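Local coordinates for protein SusD homolog (Bacteroides thetaiotaomicron VPI-5482, PDB 3IV0) that probably binds glycans at the outer membrane as a member of the SusD family, although its own substrate is not known, at residues N466-K469 / Q473-L476; T97-A102 / S132-F137; K63-L68 / P298-S303. All coordinates share one frame; numbering follows the deposited sequence. Where two conformers were deposited one is given.

Interaction 1 of 3, residues N466-K469 / Q473-L476; sequences NALK and QIGL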
ATOM      1  N   ASN A 466      -9.902 -17.316  14.621  1.00 17.56           N
ATOM      2  CA  ASN A 466      -9.569 -18.355  13.669  1.00 17.53           C
ATOM      3  C   ASN A 466      -8.064 -18.579  13.570  1.00 18.50           C
ATOM      4  O   ASN A 466      -7.585 -19.685  13.282  1.00 17.95           O
ATOM      5  CB  ASN A 466     -10.151 -18.059  12.276  1.00 20.19           C
ATOM      6  CG  ASN A 466     -11.704 -18.104  12.243  1.00 27.16           C
ATOM      7  OD1 ASN A 466     -12.371 -18.480  13.227  1.00 28.95           O
ATOM      8  ND2 ASN A 466     -12.272 -17.663  11.123  1.00 25.86           N
ATOM      9  N   ALA A 467      -7.280 -17.540  13.849  1.00 16.56           N
ATOM     10  CA  ALA A 467      -5.837 -17.684  13.810  1.00 15.39           C
ATOM     11  C   ALA A 467      -5.333 -18.595  14.903  1.00 16.78           C
ATOM     12  O   ALA A 467      -4.320 -19.257  14.728  1.00 16.80           O
ATOM     13  CB  ALA A 467      -5.157 -16.300  13.893  1.00 16.97           C
ATOM     14  N   LEU A 468      -6.070 -18.672  16.010  1.00 18.19           N
ATOM     15  CA  LEU A 468      -5.707 -19.529  17.142  1.00 20.65           C
ATOM     16  C   LEU A 468      -6.064 -20.972  16.929  1.00 19.69           C
ATOM     17  O   LEU A 468      -5.469 -21.823  17.547  1.00 20.49           O
ATOM     18  CB  LEU A 468      -6.417 -19.071  18.423  1.00 21.72           C
ATOM     19  CG  LEU A 468      -6.285 -17.598  18.754  1.00 27.53           C
ATOM     20  CD1 LEU A 468      -7.062 -17.225  20.020  1.00 29.72           C
ATOM     21  CD2 LEU A 468      -4.822 -17.272  18.909  1.00 27.51           C
ATOM     22  N   LYS A 469      -7.073 -21.239  16.107  1.00 19.10           N
ATOM     23  CA  LYS A 469      -7.458 -22.595  15.793  1.00 22.88           C
ATOM     24  C   LYS A 469      -6.293 -23.119  14.984  1.00 27.69           C
ATOM     25  O   LYS A 469      -5.731 -24.144  15.302  1.00 30.18           O
ATOM     26  CB  LYS A 469      -8.727 -22.620  14.932  1.00 21.99           C
ATOM     27  N   GLN A 473       0.205 -21.671  19.185  1.00 28.57           N
ATOM     28  CA  GLN A 473       1.300 -20.932  19.817  1.00 27.66           C
ATOM     29  C   GLN A 473       1.124 -19.408  19.669  1.00 23.90           C
ATOM     30  O   GLN A 473       1.990 -18.631  20.081  1.00 26.07           O
ATOM     31  CB  GLN A 473       2.627 -21.386  19.212  1.00 25.60           C
ATOM     32  N   ILE A 474      -0.023 -19.001  19.120  1.00 23.42           N
ATOM     33  CA  ILE A 474      -0.320 -17.583  18.782  1.00 21.38           C
ATOM     34  C   ILE A 474      -0.954 -16.856  19.972  1.00 19.75           C
ATOM     35  O   ILE A 474      -1.983 -17.301  20.487  1.00 22.88           O
ATOM     36  CB  ILE A 474      -1.285 -17.527  17.546  1.00 19.96           C
ATOM     37  CG1 ILE A 474      -0.621 -18.158  16.321  1.00 25.20           C
ATOM     38  CG2 ILE A 474      -1.721 -16.096  17.221  1.00 21.54           C
ATOM     39  CD1 ILE A 474       0.626 -17.475  15.891  1.00 28.03           C
ATOM     40  N   GLY A 475      -0.368 -15.737  20.408  1.00 17.32           N
ATOM     41  CA  GLY A 475      -1.019 -14.858  21.348  1.00 17.42           C
ATOM     42  C   GLY A 475      -1.711 -13.712  20.617  1.00 17.24           C
ATOM     43  O   GLY A 475      -1.309 -13.327  19.503  1.00 16.43           O
ATOM     44  N   LEU A 476      -2.771 -13.173  21.202  1.00 18.18           N
ATOM     45  CA  LEU A 476      -3.519 -12.146  20.507  1.00 17.29           C
ATOM     46  C   LEU A 476      -2.871 -10.760  20.608  1.00 16.11           C
ATOM     47  O   LEU A 476      -1.846 -10.577  21.269  1.00 16.46           O
ATOM     48  CB  LEU A 476      -4.956 -12.107  21.015  1.00 21.80           C
ATOM     49  CG  LEU A 476      -5.759 -13.387  20.724  1.00 22.98           C
ATOM     50  CD1 LEU A 476      -7.133 -13.243  21.308  1.00 29.30           C
ATOM     51  CD2 LEU A 476      -5.842 -13.719  19.242  1.00 27.23           C
TER

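Interaction 2 of 3, residues T97-A102 / S132-F137; sequences TAIQDA and SLSYFF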
ATOM      1  N   THR A  97      -1.540 -18.091   2.685  1.00 11.23           N
ATOM      2  CA  THR A  97      -1.650 -18.928   1.481  1.00 11.45           C
ATOM      3  C   THR A  97      -0.607 -18.476   0.455  1.00 12.05           C
ATOM      4  O   THR A  97       0.082 -19.311  -0.129  1.00 12.45           O
ATOM      5  CB  THR A  97      -3.061 -18.879   0.882  1.00 11.66           C
ATOM      6  OG1 THR A  97      -4.016 -19.327   1.844  1.00 15.32           O
ATOM      7  CG2 THR A  97      -3.184 -19.752  -0.402  1.00 15.21           C
ATOM      8  N   ALA A  98      -0.491 -17.168   0.206  1.00 11.35           N
ATOM      9  CA  ALA A  98       0.536 -16.630  -0.655  1.00 11.24           C
ATOM     10  C   ALA A  98       1.933 -17.005  -0.190  1.00 10.15           C
ATOM     11  O   ALA A  98       2.778 -17.430  -0.978  1.00 12.14           O
ATOM     12  CB  ALA A  98       0.380 -15.086  -0.781  1.00 10.83           C
ATOM     13  N   ILE A  99       2.181 -16.796   1.091  1.00  9.85           N
ATOM     14  CA  ILE A  99       3.500 -17.087   1.673  1.00 10.65           C
ATOM     15  C   ILE A  99       3.861 -18.561   1.524  1.00 11.76           C
ATOM     16  O   ILE A  99       4.968 -18.904   1.114  1.00 11.03           O
ATOM     17  CB  ILE A  99       3.580 -16.621   3.152  1.00 10.64           C
ATOM     18  CG1 ILE A  99       3.618 -15.086   3.227  1.00 10.46           C
ATOM     19  CG2 ILE A  99       4.766 -17.233   3.877  1.00 12.55           C
ATOM     20  CD1 ILE A  99       3.147 -14.562   4.581  1.00 11.70           C
ATOM     21  N   GLN A 100       2.923 -19.434   1.857  0.50 11.66           N
ATOM     22  CA  GLN A 100       3.196 -20.865   1.781  0.50 12.38           C
ATOM     23  C   GLN A 100       3.387 -21.317   0.330  0.50 13.24           C
ATOM     24  O   GLN A 100       4.228 -22.178   0.062  0.50 12.52           O
ATOM     25  CB  GLN A 100       2.092 -21.674   2.475  0.50 14.73           C
ATOM     26  CG  GLN A 100       2.109 -23.179   2.175  0.50 16.11           C
ATOM     27  CD  GLN A 100       3.316 -23.922   2.754  0.50 26.02           C
ATOM     28  OE1 GLN A 100       4.350 -24.099   2.092  0.50 15.68           O
ATOM     29  NE2 GLN A 100       3.171 -24.391   3.987  0.50 36.81           N
ATOM     30  N   ASP A 101       2.628 -20.776  -0.618  1.00 11.54           N
ATOM     31  CA  ASP A 101       2.853 -21.097  -2.022  1.00 12.40           C
ATOM     32  C   ASP A 101       4.191 -20.576  -2.522  1.00 12.24           C
ATOM     33  O   ASP A 101       4.888 -21.248  -3.310  1.00 12.84           O
ATOM     34  CB  ASP A 101       1.671 -20.691  -2.875  1.00 13.73           C
ATOM     35  CG  ASP A 101       0.458 -21.591  -2.623  1.00 16.24           C
ATOM     36  OD1 ASP A 101       0.620 -22.703  -2.045  1.00 17.38           O
ATOM     37  OD2 ASP A 101      -0.658 -21.200  -2.980  1.00 16.49           O
ATOM     38  N   ALA A 102       4.613 -19.391  -2.076  1.00 10.61           N
ATOM     39  CA  ALA A 102       5.957 -18.923  -2.396  1.00 10.72           C
ATOM     40  C   ALA A 102       6.990 -19.897  -1.866  1.00 11.18           C
ATOM     41  O   ALA A 102       7.952 -20.210  -2.554  1.00 11.44           O
ATOM     42  CB  ALA A 102       6.215 -17.484  -1.835  1.00 12.24           C
ATOM     43  N   SER A 132       7.892 -11.572   0.662  1.00 10.01           N
ATOM     44  CA  SER A 132       8.287 -10.395   1.431  1.00  9.63           C
ATOM     45  C   SER A 132       7.192  -9.357   1.498  1.00  9.08           C
ATOM     46  O   SER A 132       6.959  -8.762   2.574  1.00  9.17           O
ATOM     47  CB  SER A 132       9.556  -9.767   0.900  1.00 10.84           C
ATOM     48  OG  SER A 132      10.601 -10.743   0.880  1.00 14.68           O
ATOM     49  N   LEU A 133       6.511  -9.125   0.385  1.00  9.04           N
ATOM     50  CA  LEU A 133       5.416  -8.168   0.372  1.00  8.76           C
ATOM     51  C   LEU A 133       4.284  -8.595   1.286  1.00 10.14           C
ATOM     52  O   LEU A 133       3.704  -7.805   2.010  1.00  9.48           O
ATOM     53  CB  LEU A 133       4.892  -7.958  -1.050  1.00 10.10           C
ATOM     54  CG  LEU A 133       3.875  -6.849  -1.221  1.00  8.89           C
ATOM     55  CD1 LEU A 133       4.463  -5.458  -0.951  1.00 10.02           C
ATOM     56  CD2 LEU A 133       3.352  -6.881  -2.655  1.00 12.72           C
ATOM     57  N   SER A 134       3.983  -9.896   1.276  1.00  9.75           N
ATOM     58  CA  SER A 134       2.925 -10.446   2.127  1.00  9.17           C
ATOM     59  C   SER A 134       3.317 -10.309   3.587  1.00  8.89           C
ATOM     60  O   SER A 134       2.479  -9.872   4.400  1.00  9.39           O
ATOM     61  CB  SER A 134       2.653 -11.908   1.770  1.00 10.61           C
ATOM     62  OG  SER A 134       2.158 -12.024   0.439  1.00 11.20           O
ATOM     63  N   TYR A 135       4.547 -10.705   3.947  1.00  8.73           N
ATOM     64  CA  TYR A 135       4.997 -10.537   5.319  1.00  7.74           C
ATOM     65  C   TYR A 135       4.947  -9.068   5.722  1.00  9.59           C
ATOM     66  O   TYR A 135       4.515  -8.727   6.835  1.00  8.73           O
ATOM     67  CB  TYR A 135       6.430 -11.078   5.532  1.00  8.79           C
ATOM     68  CG  TYR A 135       6.427 -12.556   5.893  1.00  9.33           C
ATOM     69  CD1 TYR A 135       5.798 -12.989   7.033  1.00 10.61           C
ATOM     70  CD2 TYR A 135       7.058 -13.485   5.103  1.00  9.83           C
ATOM     71  CE1 TYR A 135       5.776 -14.329   7.380  1.00 10.79           C
ATOM     72  CE2 TYR A 135       7.037 -14.832   5.439  1.00 11.13           C
ATOM     73  CZ  TYR A 135       6.376 -15.234   6.558  1.00 10.56           C
ATOM     74  OH  TYR A 135       6.331 -16.585   6.935  1.00 11.53           O
ATOM     75  N   PHE A 136       5.399  -8.170   4.859  1.00  8.08           N
ATOM     76  CA  PHE A 136       5.335  -6.744   5.166  1.00  9.30           C
ATOM     77  C   PHE A 136       3.920  -6.299   5.413  1.00  8.48           C
ATOM     78  O   PHE A 136       3.667  -5.597   6.400  1.00  8.88           O
ATOM     79  CB  PHE A 136       5.958  -5.928   4.064  1.00  9.24           C
ATOM     80  CG  PHE A 136       5.889  -4.438   4.285  1.00  8.64           C
ATOM     81  CD1 PHE A 136       6.515  -3.860   5.375  1.00  9.67           C
ATOM     82  CD2 PHE A 136       5.265  -3.623   3.375  1.00 10.14           C
ATOM     83  CE1 PHE A 136       6.500  -2.477   5.552  1.00 10.62           C
ATOM     84  CE2 PHE A 136       5.229  -2.217   3.569  1.00  9.29           C
ATOM     85  CZ  PHE A 136       5.856  -1.677   4.674  1.00 10.08           C
ATOM     86  N   PHE A 137       2.984  -6.697   4.565  1.00  8.22           N
ATOM     87  CA  PHE A 137       1.600  -6.275   4.751  1.00  8.62           C
ATOM     88  C   PHE A 137       1.021  -6.783   6.058  1.00  8.68           C
ATOM     89  O   PHE A 137       0.243  -6.069   6.743  1.00  9.29           O
ATOM     90  CB  PHE A 137       0.743  -6.750   3.566  1.00  8.39           C
ATOM     91  CG  PHE A 137       0.615  -5.725   2.463  1.00  9.19           C
ATOM     92  CD1 PHE A 137       1.714  -5.066   1.965  1.00 10.15           C
ATOM     93  CD2 PHE A 137      -0.625  -5.430   1.938  1.00 10.95           C
ATOM     94  CE1 PHE A 137       1.565  -4.118   0.975  1.00 11.68           C
ATOM     95  CE2 PHE A 137      -0.780  -4.477   0.951  1.00 10.48           C
ATOM     96  CZ  PHE A 137       0.334  -3.833   0.466  1.00 10.13           C
TER

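Interaction 3 of 3, residues K63-L68 / P298-S303; sequences KYVAYL and PLFCYS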
ATOM      1  N   LYS A  63     -21.503   1.359  10.099  1.00 16.11           N
ATOM      2  CA  LYS A  63     -20.886   1.637  11.381  1.00 16.70           C
ATOM      3  C   LYS A  63     -19.371   1.544  11.324  1.00 15.14           C
ATOM      4  O   LYS A  63     -18.665   2.233  12.061  1.00 15.21           O
ATOM      5  CB  LYS A  63     -21.429   0.665  12.417  1.00 16.49           C
ATOM      6  CG  LYS A  63     -22.876   0.963  12.778  1.00 18.71           C
ATOM      7  CD  LYS A  63     -23.383  -0.042  13.794  1.00 24.57           C
ATOM      8  CE  LYS A  63     -24.773   0.374  14.262  1.00 30.54           C
ATOM      9  NZ  LYS A  63     -25.433  -0.656  15.102  1.00 40.22           N
ATOM     10  N   TYR A  64     -18.857   0.727  10.414  1.00 14.49           N
ATOM     11  CA  TYR A  64     -17.416   0.509  10.298  1.00 15.27           C
ATOM     12  C   TYR A  64     -16.656   1.780   9.939  1.00 13.27           C
ATOM     13  O   TYR A  64     -15.492   1.912  10.329  1.00 13.71           O
ATOM     14  CB  TYR A  64     -17.100  -0.601   9.300  1.00 14.84           C
ATOM     15  CG  TYR A  64     -17.515  -0.351   7.884  1.00 13.75           C
ATOM     16  CD1 TYR A  64     -16.674   0.263   6.988  1.00 13.76           C
ATOM     17  CD2 TYR A  64     -18.765  -0.771   7.428  1.00 16.16           C
ATOM     18  CE1 TYR A  64     -17.044   0.484   5.680  1.00 14.39           C
ATOM     19  CE2 TYR A  64     -19.156  -0.540   6.112  1.00 13.91           C
ATOM     20  CZ  TYR A  64     -18.280   0.081   5.242  1.00 13.88           C
ATOM     21  OH  TYR A  64     -18.637   0.267   3.938  1.00 15.82           O
ATOM     22  N   VAL A  65     -17.305   2.746   9.279  1.00 12.56           N
ATOM     23  CA  VAL A  65     -16.623   3.980   8.938  1.00 12.97           C
ATOM     24  C   VAL A  65     -16.159   4.710  10.195  1.00 13.96           C
ATOM     25  O   VAL A  65     -14.999   5.078  10.314  1.00 14.27           O
ATOM     26  CB  VAL A  65     -17.486   4.909   8.073  1.00 13.89           C
ATOM     27  CG1 VAL A  65     -16.763   6.243   7.865  1.00 13.83           C
ATOM     28  CG2 VAL A  65     -17.794   4.202   6.740  1.00 14.13           C
ATOM     29  N   ALA A  66     -17.083   4.986  11.107  1.00 14.77           N
ATOM     30  CA  ALA A  66     -16.716   5.611  12.386  1.00 14.31           C
ATOM     31  C   ALA A  66     -15.772   4.760  13.197  1.00 14.15           C
ATOM     32  O   ALA A  66     -14.861   5.282  13.813  1.00 14.43           O
ATOM     33  CB  ALA A  66     -17.974   5.967  13.242  1.00 15.84           C
ATOM     34  N   TYR A  67     -16.000   3.450  13.277  1.00 13.68           N
ATOM     35  CA  TYR A  67     -15.064   2.622  14.017  1.00 13.49           C
ATOM     36  C   TYR A  67     -13.637   2.793  13.495  1.00 14.43           C
ATOM     37  O   TYR A  67     -12.681   2.967  14.282  1.00 13.96           O
ATOM     38  CB  TYR A  67     -15.465   1.163  13.964  1.00 15.66           C
ATOM     39  CG  TYR A  67     -16.805   0.828  14.596  1.00 15.92           C
ATOM     40  CD1 TYR A  67     -17.321   1.529  15.683  1.00 19.66           C
ATOM     41  CD2 TYR A  67     -17.525  -0.252  14.129  1.00 16.79           C
ATOM     42  CE1 TYR A  67     -18.547   1.159  16.247  1.00 21.83           C
ATOM     43  CE2 TYR A  67     -18.713  -0.621  14.689  1.00 20.02           C
ATOM     44  CZ  TYR A  67     -19.219   0.085  15.734  1.00 20.44           C
ATOM     45  OH  TYR A  67     -20.420  -0.332  16.267  1.00 27.37           O
ATOM     46  N   LEU A  68     -13.453   2.754  12.184  1.00 14.18           N
ATOM     47  CA  LEU A  68     -12.120   2.966  11.623  1.00 13.77           C
ATOM     48  C   LEU A  68     -11.594   4.341  11.931  1.00 13.03           C
ATOM     49  O   LEU A  68     -10.453   4.489  12.395  1.00 12.91           O
ATOM     50  CB  LEU A  68     -12.134   2.704  10.116  1.00 13.71           C
ATOM     51  CG  LEU A  68     -12.266   1.227   9.786  1.00 15.08           C
ATOM     52  CD1 LEU A  68     -12.693   1.059   8.347  1.00 14.46           C
ATOM     53  CD2 LEU A  68     -10.964   0.457  10.082  1.00 15.62           C
ATOM     54  N   PRO A 298     -21.969   9.273  -1.665  1.00 13.90           N
ATOM     55  CA  PRO A 298     -20.977   8.201  -1.465  1.00 14.10           C
ATOM     56  C   PRO A 298     -21.078   7.541  -0.118  1.00 15.23           C
ATOM     57  O   PRO A 298     -21.887   7.906   0.712  1.00 15.50           O
ATOM     58  CB  PRO A 298     -19.640   8.929  -1.558  1.00 15.90           C
ATOM     59  CG  PRO A 298     -19.917  10.311  -1.985  1.00 20.64           C
ATOM     60  CD  PRO A 298     -21.353  10.602  -1.590  1.00 16.34           C
ATOM     61  N   LEU A 299     -20.198   6.577   0.140  1.00 13.88           N
ATOM     62  CA  LEU A 299     -20.132   5.969   1.456  1.00 13.67           C
ATOM     63  C   LEU A 299     -19.681   6.949   2.540  1.00 13.07           C
ATOM     64  O   LEU A 299     -20.228   6.977   3.642  1.00 14.17           O
ATOM     65  CB  LEU A 299     -19.163   4.767   1.411  1.00 14.49           C
ATOM     66  CG  LEU A 299     -18.994   4.015   2.719  1.00 15.13           C
ATOM     67  CD1 LEU A 299     -20.224   3.191   2.988  1.00 17.49           C
ATOM     68  CD2 LEU A 299     -17.764   3.079   2.653  1.00 15.10           C
ATOM     69  N   PHE A 300     -18.647   7.738   2.250  1.00 13.72           N
ATOM     70  CA  PHE A 300     -18.104   8.676   3.221  1.00 13.21           C
ATOM     71  C   PHE A 300     -17.447   9.863   2.553  1.00 12.84           C
ATOM     72  O   PHE A 300     -17.200   9.868   1.360  1.00 12.82           O
ATOM     73  CB  PHE A 300     -17.117   8.004   4.209  1.00 13.64           C
ATOM     74  CG  PHE A 300     -15.845   7.459   3.580  1.00 12.20           C
ATOM     75  CD1 PHE A 300     -14.755   8.293   3.294  1.00 12.60           C
ATOM     76  CD2 PHE A 300     -15.714   6.120   3.324  1.00 12.79           C
ATOM     77  CE1 PHE A 300     -13.583   7.794   2.752  1.00 15.42           C
ATOM     78  CE2 PHE A 300     -14.547   5.613   2.760  1.00 14.25           C
ATOM     79  CZ  PHE A 300     -13.485   6.439   2.489  1.00 13.41           C
ATOM     80  N   CYS A 301     -17.171  10.867   3.368  1.00 13.38           N
ATOM     81  CA  CYS A 301     -16.423  12.021   2.926  1.00 14.06           C
ATOM     82  C   CYS A 301     -15.405  12.458   3.967  1.00 13.00           C
ATOM     83  O   CYS A 301     -15.526  12.170   5.144  1.00 15.52           O
ATOM     84  CB  CYS A 301     -17.360  13.196   2.586  1.00 15.44           C
ATOM     85  SG  CYS A 301     -18.303  13.884   3.960  1.00 19.42           S
ATOM     86  N   TYR A 302     -14.420  13.206   3.484  1.00 14.24           N
ATOM     87  CA  TYR A 302     -13.378  13.793   4.309  1.00 14.93           C
ATOM     88  C   TYR A 302     -13.814  15.141   4.854  1.00 13.78           C
ATOM     89  O   TYR A 302     -14.473  15.912   4.149  1.00 14.84           O
ATOM     90  CB  TYR A 302     -12.120  14.021   3.462  1.00 15.99           C
ATOM     91  CG  TYR A 302     -11.324  12.741   3.237  1.00 13.01           C
ATOM     92  CD1 TYR A 302     -11.699  11.859   2.253  1.00 13.64           C
ATOM     93  CD2 TYR A 302     -10.277  12.408   4.067  1.00 13.43           C
ATOM     94  CE1 TYR A 302     -10.992  10.685   2.048  1.00 13.49           C
ATOM     95  CE2 TYR A 302      -9.557  11.210   3.867  1.00 13.56           C
ATOM     96  CZ  TYR A 302      -9.938  10.383   2.855  1.00 14.45           C
ATOM     97  OH  TYR A 302      -9.264   9.202   2.633  1.00 14.95           O
ATOM     98  N   SER A 303     -13.422  15.423   6.071  1.00 14.14           N
ATOM     99  CA  SER A 303     -13.594  16.752   6.665  1.00 15.60           C
ATOM    100  C   SER A 303     -13.123  17.858   5.734  1.00 15.97           C
ATOM    101  O   SER A 303     -12.016  17.840   5.229  1.00 16.61           O
ATOM    102  CB  SER A 303     -12.795  16.797   7.967  1.00 18.19           C
ATOM    103  OG  SER A 303     -12.519  18.099   8.405  1.00 20.96           O
TER

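Interaction 1 of 3, residues N466-K469 / Q473-L476
Leu468 reaches from the short helix 466-470 to Ile474 and Leu476, in the loop by which the chain doubles back beside that helix near the C-terminus of this SusD-family protein. The contact is apolar, with no hydrogen bond joining the two segments. The branched end of Leu468 does most of the touching: its CD2 meets CG2 of Ile474 at 3.7 Å, while CD1 and CD2 together straddle CD2 of Leu476. The two leucine side chains cross at about a right angle and meet mainly through their methyl groups. In Leu468, CG stands anti to the carbonyl carbon (chi1 -51°), which swings the isobutyl group out of the helix to the returning loop. Ile474 directs its CB at the helix while the end of the side chain leads away, CG1 passing the carbonyl O of Ala467 at 4.2 Å; Trp92 touches both Ile474 and Ala467. Further out, the loop is held by Arg159 NH1, hydrogen-bonded to the carbonyl O of Gly475, and Ile463 and Glu481 also touch Leu476. The closest approach between the segments is CD2 of Leu468 to the backbone O of Ile474, at 3.2 Å.

Interaction 2 of 3, residues T97-A102 / S132-F137
Ile99 and Ser134 lie where the two helices come nearest in backbone, their CA atoms 6.7 Å apart, as segments 97-102 and 132-137 run roughly antiparallel with an axis angle of 151°. The axes approach to 9.2 Å, with Ala98 and Ser134 as small residues at the crossing: CB of Ala98 rests 3.7 Å from OG of Ser134, and CG1 of Ile99 meets CB of the same serine at 3.6 Å. From there Ile99 extends over the Tyr135 ring. Its CD1 methyl sits almost exactly on the ring normal, 6° off it and 3.7 Å from the ring centroid, a CH-pi contact centred on the face. With CG1 anti to the carbonyl carbon and the end methyl extended (chi2 157°), CD1 is carried to the middle of the ring; the CG2 branch lies instead by CE2 and the phenol oxygen, 3.5 Å from OH of Tyr135. Both hydroxyls are satisfied elsewhere, OG of Ser134 by the carbonyl O of Met130 one turn earlier and OH of Tyr135 by the carbonyl O of Tyr148. Phe33 of helix 19-39 also packs on Ser134, adding a third helix in keeping with the TPR-like helical architecture of the family. Between these two helices, then, cohesion is dispersive, and the polar groups that reach the interface do not bridge it.

Interaction 3 of 3, residues K63-L68 / P298-S303
Tyr64 and Leu299 point at each other from opposite directions, one from the helix 63-69 and the other from the loop leading into strand 300-302. The phenol end of Tyr64 makes the encounter: its OH lies 3.2 Å from CD2 of Leu299 and 3.5 Å from CD1, so the oxygen faces the fork of the two methyls. These are close van der Waals contacts without a hydrogen bond, and the ring carbons stay further back, CZ being 4.0 Å from CD2 of Leu299. Tyr64 holds its ring between its own backbone N and carbonyl carbon (chi1 63°), which carries the phenol toward Leu299; Leu299, with CG anti to its N (chi1 -180°), extends to meet it. The ring of Tyr46 also meets that of Tyr64, the planes nearly parallel.

One residue further along the helix, Val65 brings both its methyls to the contact. CG1 approaches CB of Phe300 at 4.1 Å; CG2 is 4.2 Å from CG of Leu299 and also lies obliquely to the Phe300 ring. The Val65 and Phe300 side chains cross obliquely, and the phenylalanine ring is met at its edge by CE1 of Tyr302 from its own strand. Met50 of helix 43-50 touches both Val65 and Phe300, bringing in a second helix.

The strand itself is secured by its partner 55-57, through backbone hydrogen bonds such as that between Cys301 and Thr56, and Val65 also rests on Ile55 and Ala57. Helix 63-69 therefore packs against both members of a two-stranded antiparallel sheet that joins distant parts of the sequence, a helix-on-sheet packing within an otherwise largely helical SusD-family fold.

The three contacts are separate, and none touches another. Interactions 1 and 2 lie on the same side of the chain's centre, their centres 18 Å apart and their nearest atoms about 10 Å apart. Interaction 3 is about 30 Å, centre to centre, from each of them. Along the sequence, interaction 2 is nested inside the long loop closed by interaction 3, and interaction 1 follows both, near the C-terminus. Interaction 2 is the most central, its centre 14 Å from that of the chain. Bound 1,2-ethanediol lies about 5 Å from the Ile474 side chain and about 4 Å from that of Leu299; these molecules probably come from the crystallisation liquor and do not establish a glycan site.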